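Local coordinates for aminopeptidase N family protein (Idiomarina loihiensis L2TR, PDB 4FGM) that probably acts as a zinc-dependent aminopeptidase, removing amino-terminal residues from peptides, at residues R328-L333 and L573-P578; L385-M390 and L399-V404. All coordinates share one frame; numbering follows the deposited sequence.

Contact 1: R328-L333 and L573-P578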
ATOM      1  N   ARG A 328      16.806 -13.818   5.553  1.00 48.99           N
ATOM      2  CA  ARG A 328      15.426 -13.459   5.246  1.00 49.61           C
ATOM      3  C   ARG A 328      15.383 -12.154   4.476  1.00 51.75           C
ATOM      4  O   ARG A 328      14.642 -12.018   3.494  1.00 50.19           O
ATOM      5  CB  ARG A 328      14.609 -13.303   6.529  1.00 54.09           C
ATOM      6  CG  ARG A 328      14.093 -14.610   7.071  1.00 62.22           C
ATOM      7  CD  ARG A 328      13.238 -14.410   8.299  1.00 64.88           C
ATOM      8  NE  ARG A 328      12.435 -15.599   8.555  1.00 65.98           N
ATOM      9  CZ  ARG A 328      11.451 -16.018   7.766  1.00 64.22           C
ATOM     10  NH1 ARG A 328      11.140 -15.342   6.670  1.00 59.73           N
ATOM     11  NH2 ARG A 328      10.781 -17.122   8.069  1.00 68.32           N
ATOM     12  N   TYR A 329      16.178 -11.187   4.921  1.00 50.16           N
ATOM     13  CA  TYR A 329      16.196  -9.897   4.257  1.00 53.02           C
ATOM     14  C   TYR A 329      16.618  -9.994   2.794  1.00 52.85           C
ATOM     15  O   TYR A 329      15.963  -9.422   1.913  1.00 50.00           O
ATOM     16  CB  TYR A 329      17.120  -8.909   4.975  1.00 47.23           C
ATOM     17  CG  TYR A 329      17.225  -7.626   4.193  1.00 47.64           C
ATOM     18  CD1 TYR A 329      16.123  -6.775   4.073  1.00 48.76           C
ATOM     19  CD2 TYR A 329      18.363  -7.338   3.444  1.00 48.97           C
ATOM     20  CE1 TYR A 329      16.145  -5.686   3.222  1.00 49.87           C
ATOM     21  CE2 TYR A 329      18.396  -6.250   2.585  1.00 48.44           C
ATOM     22  CZ  TYR A 329      17.281  -5.432   2.472  1.00 51.11           C
ATOM     23  OH  TYR A 329      17.282  -4.392   1.569  1.00 50.49           O
ATOM     24  N   LEU A 330      17.710 -10.712   2.535  1.00 46.21           N
ATOM     25  CA  LEU A 330      18.210 -10.843   1.166  1.00 49.21           C
ATOM     26  C   LEU A 330      17.263 -11.609   0.252  1.00 50.84           C
ATOM     27  O   LEU A 330      17.286 -11.419  -0.964  1.00 49.72           O
ATOM     28  CB  LEU A 330      19.606 -11.487   1.153  1.00 48.52           C
ATOM     29  CG  LEU A 330      20.769 -10.568   1.560  1.00 50.48           C
ATOM     30  CD1 LEU A 330      22.075 -11.345   1.496  1.00 51.07           C
ATOM     31  CD2 LEU A 330      20.837  -9.354   0.633  1.00 44.69           C
ATOM     32  N   LYS A 331      16.437 -12.474   0.828  1.00 50.45           N
ATOM     33  CA  LYS A 331      15.474 -13.206   0.023  1.00 54.78           C
ATOM     34  C   LYS A 331      14.456 -12.166  -0.444  1.00 55.21           C
ATOM     35  O   LYS A 331      14.070 -12.136  -1.613  1.00 54.66           O
ATOM     36  CB  LYS A 331      14.769 -14.289   0.839  1.00 66.20           C
ATOM     37  CG  LYS A 331      13.638 -14.967   0.070  1.00 77.40           C
ATOM     38  CD  LYS A 331      12.756 -15.802   0.983  1.00 90.62           C
ATOM     39  CE  LYS A 331      11.483 -16.235   0.270  1.00 97.64           C
ATOM     40  NZ  LYS A 331      10.566 -16.999   1.170  1.00 97.99           N
ATOM     41  N   LEU A 332      14.041 -11.303   0.480  1.00 46.11           N
ATOM     42  CA  LEU A 332      13.085 -10.249   0.162  1.00 46.76           C
ATOM     43  C   LEU A 332      13.667  -9.307  -0.888  1.00 46.92           C
ATOM     44  O   LEU A 332      12.948  -8.822  -1.765  1.00 54.52           O
ATOM     45  CB  LEU A 332      12.723  -9.454   1.424  1.00 45.93           C
ATOM     46  CG  LEU A 332      11.872 -10.171   2.482  1.00 46.30           C
ATOM     47  CD1 LEU A 332      11.789  -9.326   3.752  1.00 40.93           C
ATOM     48  CD2 LEU A 332      10.481 -10.450   1.919  1.00 36.07           C
ATOM     49  N   LEU A 333      14.972  -9.053  -0.798  1.00 42.01           N
ATOM     50  CA  LEU A 333      15.647  -8.167  -1.744  1.00 45.35           C
ATOM     51  C   LEU A 333      15.667  -8.810  -3.124  1.00 46.40           C
ATOM     52  O   LEU A 333      15.382  -8.164  -4.133  1.00 47.25           O
ATOM     53  CB  LEU A 333      17.084  -7.889  -1.295  1.00 51.44           C
ATOM     54  CG  LEU A 333      17.568  -6.436  -1.384  1.00 60.49           C
ATOM     55  CD1 LEU A 333      19.075  -6.392  -1.148  1.00 57.46           C
ATOM     56  CD2 LEU A 333      17.224  -5.846  -2.736  1.00 61.84           C
ATOM     57  N   LEU A 573      20.133 -13.755  -3.967  1.00 55.93           N
ATOM     58  CA  LEU A 573      21.185 -12.999  -3.296  1.00 56.12           C
ATOM     59  C   LEU A 573      21.719 -13.691  -2.054  1.00 64.06           C
ATOM     60  O   LEU A 573      20.955 -14.214  -1.243  1.00 63.43           O
ATOM     61  CB  LEU A 573      20.674 -11.610  -2.913  1.00 57.13           C
ATOM     62  CG  LEU A 573      20.890 -10.487  -3.930  1.00 58.80           C
ATOM     63  CD1 LEU A 573      20.457 -10.933  -5.307  1.00 55.85           C
ATOM     64  CD2 LEU A 573      20.119  -9.253  -3.490  1.00 59.30           C
ATOM     65  N   SER A 574      23.039 -13.680  -1.915  1.00 69.40           N
ATOM     66  CA  SER A 574      23.700 -14.298  -0.773  1.00 70.91           C
ATOM     67  C   SER A 574      24.982 -13.554  -0.402  1.00 70.16           C
ATOM     68  O   SER A 574      25.656 -12.969  -1.254  1.00 67.02           O
ATOM     69  CB  SER A 574      24.027 -15.760  -1.080  1.00 69.83           C
ATOM     70  OG  SER A 574      24.767 -15.870  -2.281  1.00 73.83           O
ATOM     71  N   VAL A 575      25.303 -13.565   0.885  1.00 72.24           N
ATOM     72  CA  VAL A 575      26.506 -12.913   1.369  1.00 75.02           C
ATOM     73  C   VAL A 575      27.638 -13.935   1.329  1.00 78.05           C
ATOM     74  O   VAL A 575      27.560 -14.983   1.964  1.00 78.38           O
ATOM     75  CB  VAL A 575      26.305 -12.381   2.814  1.00 77.27           C
ATOM     76  CG1 VAL A 575      25.454 -13.346   3.609  1.00 80.64           C
ATOM     77  CG2 VAL A 575      27.652 -12.191   3.493  1.00 81.64           C
ATOM     78  N   GLU A 576      28.678 -13.634   0.558  1.00 79.82           N
ATOM     79  CA  GLU A 576      29.822 -14.529   0.431  1.00 84.59           C
ATOM     80  C   GLU A 576      31.086 -13.941   1.061  1.00 76.81           C
ATOM     81  O   GLU A 576      32.038 -14.667   1.343  1.00 72.69           O
ATOM     82  CB  GLU A 576      30.070 -14.851  -1.046  1.00 93.98           C
ATOM     83  CG  GLU A 576      29.135 -15.908  -1.641  1.00106.07           C
ATOM     84  CD  GLU A 576      29.565 -17.331  -1.311  1.00115.27           C
ATOM     85  OE1 GLU A 576      30.762 -17.646  -1.492  1.00118.42           O
ATOM     86  OE2 GLU A 576      28.710 -18.138  -0.887  1.00115.97           O
ATOM     87  N   GLN A 577      31.081 -12.627   1.281  1.00 72.17           N
ATOM     88  CA  GLN A 577      32.209 -11.922   1.886  1.00 73.10           C
ATOM     89  C   GLN A 577      31.693 -11.043   3.025  1.00 70.23           C
ATOM     90  O   GLN A 577      31.596  -9.822   2.889  1.00 69.98           O
ATOM     91  CB  GLN A 577      32.913 -11.062   0.833  1.00 84.03           C
ATOM     92  CG  GLN A 577      34.234 -11.629   0.345  1.00 95.67           C
ATOM     93  CD  GLN A 577      35.289 -11.652   1.439  1.00110.17           C
ATOM     94  OE1 GLN A 577      35.603 -10.620   2.036  1.00113.49           O
ATOM     95  NE2 GLN A 577      35.843 -12.831   1.706  1.00112.99           N
ATOM     96  N   PRO A 578      31.366 -11.660   4.171  1.00 70.90           N
ATOM     97  CA  PRO A 578      30.844 -10.999   5.373  1.00 69.59           C
ATOM     98  C   PRO A 578      31.550  -9.716   5.788  1.00 69.15           C
ATOM     99  O   PRO A 578      30.903  -8.702   6.067  1.00 66.92           O
ATOM    100  CB  PRO A 578      30.967 -12.083   6.440  1.00 70.15           C
ATOM    101  CG  PRO A 578      30.766 -13.336   5.659  1.00 68.94           C
ATOM    102  CD  PRO A 578      31.611 -13.089   4.438  1.00 68.19           C
TER
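The carbonyl oxygen Leu573 O lies 3.9 Å from Leu330 CB, and in return Leu330 O lies 3.9 Å from Leu573 CB. Both are van der Waals approaches; no hydrogen bond passes between 328-333 and 573-578. Leu330 carries much of the contact. Its CG stands beside the backbone N (chi1 -76°), and the extended second torsion sends CD1 out over the strand backbone, where it rests 4.0 Å from Val575 N and 4.1 Å from Ser574 CA. The other branch turns to the leucine of the strand, with Leu330 CD2 and Leu573 CD2 4.2 Å apart, and the two side chains cross at about a right angle. That same Leu573 methyl also reaches the next helical turn: CD2 sits 3.8 Å from Leu333 CD1 and 4.0 Å from Leu333 CB. One strand leucine is thus laid against an i, i+3 pair on the helix. The axes of helix 328-333 and strand 573-575 run roughly antiparallel (148°) and come within 7.7 Å.

The strand is held on its own account by pairing with strand 461-466, and the backbone of Ser574 bonds to Met462. In sequence, the residues between the two strands include a separate antiparallel sheet, consistent with a PDZ domain, so 570-575 is where the chain comes back to helix 326-342 of the peptidase part. Leu585 and Trp584, near the C-terminus, also pack against Leu330 and Leu333, respectively, while Arg328 and Lys331 both form salt bridges with Asp262.

With only apolar groups and backbone edges meeting across the contact, helix and strand are joined by shape and by burial of leucine methyls. The contact itself is apolar, and the strand pairs through hydrogen bonds with 461-466 rather than with the helix.

Contact 2: L385-M390 and L399-V404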
ATOM      1  N   LEU A 385      17.988   1.329  -2.664  1.00 43.58           N
ATOM      2  CA  LEU A 385      19.064   0.394  -2.344  1.00 48.60           C
ATOM      3  C   LEU A 385      20.377   0.917  -2.904  1.00 53.37           C
ATOM      4  O   LEU A 385      21.407   0.899  -2.228  1.00 58.48           O
ATOM      5  CB  LEU A 385      18.788  -0.977  -2.957  1.00 49.55           C
ATOM      6  CG  LEU A 385      19.987  -1.932  -2.978  1.00 52.66           C
ATOM      7  CD1 LEU A 385      20.234  -2.480  -1.577  1.00 48.49           C
ATOM      8  CD2 LEU A 385      19.725  -3.062  -3.963  1.00 52.65           C
ATOM      9  N   SER A 386      20.326   1.377  -4.151  1.00 52.87           N
ATOM     10  CA  SER A 386      21.505   1.896  -4.827  1.00 58.05           C
ATOM     11  C   SER A 386      22.074   3.109  -4.100  1.00 57.91           C
ATOM     12  O   SER A 386      23.268   3.161  -3.812  1.00 58.60           O
ATOM     13  CB  SER A 386      21.160   2.275  -6.268  1.00 59.37           C
ATOM     14  OG  SER A 386      20.601   1.176  -6.967  1.00 59.59           O
ATOM     15  N   LEU A 387      21.216   4.080  -3.801  1.00 55.97           N
ATOM     16  CA  LEU A 387      21.649   5.289  -3.109  1.00 51.24           C
ATOM     17  C   LEU A 387      22.289   4.977  -1.759  1.00 54.54           C
ATOM     18  O   LEU A 387      23.321   5.547  -1.405  1.00 54.61           O
ATOM     19  CB  LEU A 387      20.468   6.243  -2.907  1.00 45.28           C
ATOM     20  CG  LEU A 387      19.840   6.886  -4.145  1.00 47.47           C
ATOM     21  CD1 LEU A 387      18.623   7.704  -3.728  1.00 48.20           C
ATOM     22  CD2 LEU A 387      20.857   7.777  -4.846  1.00 42.37           C
ATOM     23  N   ASP A 388      21.685   4.067  -1.007  1.00 57.04           N
ATOM     24  CA  ASP A 388      22.222   3.714   0.298  1.00 55.84           C
ATOM     25  C   ASP A 388      23.637   3.150   0.160  1.00 59.21           C
ATOM     26  O   ASP A 388      24.542   3.523   0.902  1.00 62.83           O
ATOM     27  CB  ASP A 388      21.311   2.692   0.987  1.00 46.55           C
ATOM     28  CG  ASP A 388      21.463   2.697   2.497  1.00 47.37           C
ATOM     29  OD1 ASP A 388      22.210   3.549   3.026  1.00 50.04           O
ATOM     30  OD2 ASP A 388      20.826   1.854   3.161  1.00 53.35           O
ATOM     31  N   LEU A 389      23.825   2.251  -0.797  1.00 58.98           N
ATOM     32  CA  LEU A 389      25.128   1.643  -1.023  1.00 58.27           C
ATOM     33  C   LEU A 389      26.132   2.641  -1.594  1.00 59.49           C
ATOM     34  O   LEU A 389      27.287   2.686  -1.171  1.00 58.97           O
ATOM     35  CB  LEU A 389      24.977   0.437  -1.954  1.00 53.37           C
ATOM     36  CG  LEU A 389      24.843  -0.943  -1.287  1.00 59.41           C
ATOM     37  CD1 LEU A 389      24.192  -0.843   0.077  1.00 56.96           C
ATOM     38  CD2 LEU A 389      24.052  -1.857  -2.199  1.00 56.82           C
HETATM   39  N   MSE A 390      25.686   3.449  -2.549  1.00 57.40           N
HETATM   40  CA  MSE A 390      26.553   4.440  -3.163  1.00 54.24           C
HETATM   41  C   MSE A 390      27.015   5.504  -2.167  1.00 63.50           C
HETATM   42  O   MSE A 390      28.199   5.833  -2.107  1.00 67.13           O
HETATM   43  CB  MSE A 390      25.838   5.100  -4.332  1.00 50.51           C
HETATM   44  CG  MSE A 390      25.736   4.204  -5.551  1.00 56.24           C
HETATM   45 SE   MSE A 390      24.708   5.011  -6.965  1.00 80.14          SE
HETATM   46  CE  MSE A 390      26.048   6.192  -7.714  1.00 78.18           C
ATOM     47  N   LEU A 399      27.817   8.338   5.698  1.00 64.17           N
ATOM     48  CA  LEU A 399      26.498   8.815   5.303  1.00 62.93           C
ATOM     49  C   LEU A 399      25.666   7.663   4.749  1.00 64.63           C
ATOM     50  O   LEU A 399      26.064   7.017   3.780  1.00 64.70           O
ATOM     51  CB  LEU A 399      26.631   9.900   4.234  1.00 58.83           C
ATOM     52  CG  LEU A 399      25.338  10.496   3.682  1.00 55.40           C
ATOM     53  CD1 LEU A 399      24.701  11.388   4.736  1.00 51.78           C
ATOM     54  CD2 LEU A 399      25.636  11.295   2.425  1.00 57.25           C
ATOM     55  N   THR A 400      24.520   7.402   5.373  1.00 63.68           N
ATOM     56  CA  THR A 400      23.622   6.338   4.922  1.00 61.24           C
ATOM     57  C   THR A 400      22.371   6.984   4.336  1.00 62.17           C
ATOM     58  O   THR A 400      22.138   8.178   4.534  1.00 63.74           O
ATOM     59  CB  THR A 400      23.186   5.418   6.088  1.00 55.81           C
ATOM     60  OG1 THR A 400      22.549   6.201   7.103  1.00 52.13           O
ATOM     61  CG2 THR A 400      24.375   4.681   6.673  1.00 52.70           C
ATOM     62  N   LEU A 401      21.573   6.206   3.603  1.00 56.96           N
ATOM     63  CA  LEU A 401      20.333   6.736   3.034  1.00 46.89           C
ATOM     64  C   LEU A 401      19.401   7.083   4.198  1.00 51.17           C
ATOM     65  O   LEU A 401      18.618   8.037   4.117  1.00 49.80           O
ATOM     66  CB  LEU A 401      19.652   5.710   2.111  1.00 42.96           C
ATOM     67  CG  LEU A 401      18.255   6.072   1.569  1.00 48.70           C
ATOM     68  CD1 LEU A 401      18.313   7.316   0.685  1.00 45.27           C
ATOM     69  CD2 LEU A 401      17.696   4.893   0.787  1.00 45.76           C
ATOM     70  N   ALA A 402      19.485   6.306   5.276  1.00 45.67           N
ATOM     71  CA  ALA A 402      18.659   6.562   6.449  1.00 48.04           C
ATOM     72  C   ALA A 402      18.954   7.978   6.947  1.00 54.23           C
ATOM     73  O   ALA A 402      18.034   8.756   7.206  1.00 51.36           O
ATOM     74  CB  ALA A 402      18.948   5.540   7.544  1.00 38.90           C
ATOM     75  N   ARG A 403      20.239   8.313   7.058  1.00 62.85           N
ATOM     76  CA  ARG A 403      20.635   9.640   7.508  1.00 61.44           C
ATOM     77  C   ARG A 403      20.052  10.706   6.577  1.00 53.19           C
ATOM     78  O   ARG A 403      19.570  11.744   7.029  1.00 55.17           O
ATOM     79  CB  ARG A 403      22.161   9.764   7.560  1.00 69.24           C
ATOM     80  CG  ARG A 403      22.615  11.163   7.935  1.00 84.99           C
ATOM     81  CD  ARG A 403      23.896  11.186   8.754  1.00 98.13           C
ATOM     82  NE  ARG A 403      24.090  12.505   9.356  1.00109.64           N
ATOM     83  CZ  ARG A 403      23.290  13.032  10.281  1.00115.17           C
ATOM     84  NH1 ARG A 403      22.238  12.354  10.723  1.00116.36           N
ATOM     85  NH2 ARG A 403      23.530  14.245  10.755  1.00115.88           N
ATOM     86  N   VAL A 404      20.082  10.438   5.280  1.00 50.70           N
ATOM     87  CA  VAL A 404      19.545  11.380   4.312  1.00 54.07           C
ATOM     88  C   VAL A 404      18.045  11.592   4.534  1.00 56.35           C
ATOM     89  O   VAL A 404      17.547  12.719   4.412  1.00 53.21           O
ATOM     90  CB  VAL A 404      19.797  10.886   2.864  1.00 50.71           C
ATOM     91  CG1 VAL A 404      19.039  11.754   1.865  1.00 45.73           C
ATOM     92  CG2 VAL A 404      21.296  10.920   2.562  1.00 50.11           C
TER
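Leu401 N donates to Asp388 OD1 over 2.8 Å in a nearly straight bond (176°), reaching the oxygen from above the carboxylate, 52° out of its plane. The carboxylate also lies against the leucine side chain, which it crosses at about a right angle, with Asp388 CG 3.5 Å from Leu401 CB. Asp388 can reach this place because its CG is turned away from its own backbone N (chi1 -157°). The preceding residue adds an apolar touch, Leu387 CB lying 4.3 Å from the Leu401 CD1 methyl.

The contact joins two consecutive helices, 378-394 and 401-413, across a short loop, and Leu401 is the first residue of the second. Thr400 is its N-cap: Thr400 OG1 accepts from Arg403 N at 3.1 Å. A carboxylate at this amino end would probably be favoured by the helix dipole.

Farther out, two residues fix the aspartate. Arg392, a turn later on the same helix, forms a salt bridge with OD1 through its NE, so that oxygen serves two donors, while Tyr312 OH of helix 308-320 hydrogen-bonds OD2. Leu401 in turn packs on Met309, Tyr312 and Phe313 of that helix, and Phe439 of helix 437-445 lies against Leu387.

Overall arrangement
The centres of the two contacts are 18 Å apart, yet they meet directly where Leu333 CD2 lies 3.9 Å from Leu385 CD2. Along the chain the order is 328-333, 385-390, 399-404 and 573-578, so the local helix-to-helix step of contact 2 falls within the much longer excursion that contact 1 closes. Tyr312 of helix 308-320, the helix that follows the zinc ligand Glu307, packs on Tyr329 of segment 328-333 and on Leu385 and Leu401 of contact 2, and Trp584 packs on Leu333 and Leu385 alike. Contact 2 thus joins helices within the helical region, whereas contact 1 fastens the returning C-terminal strand to its flank. Both lie away from the zinc and maleic acid sites.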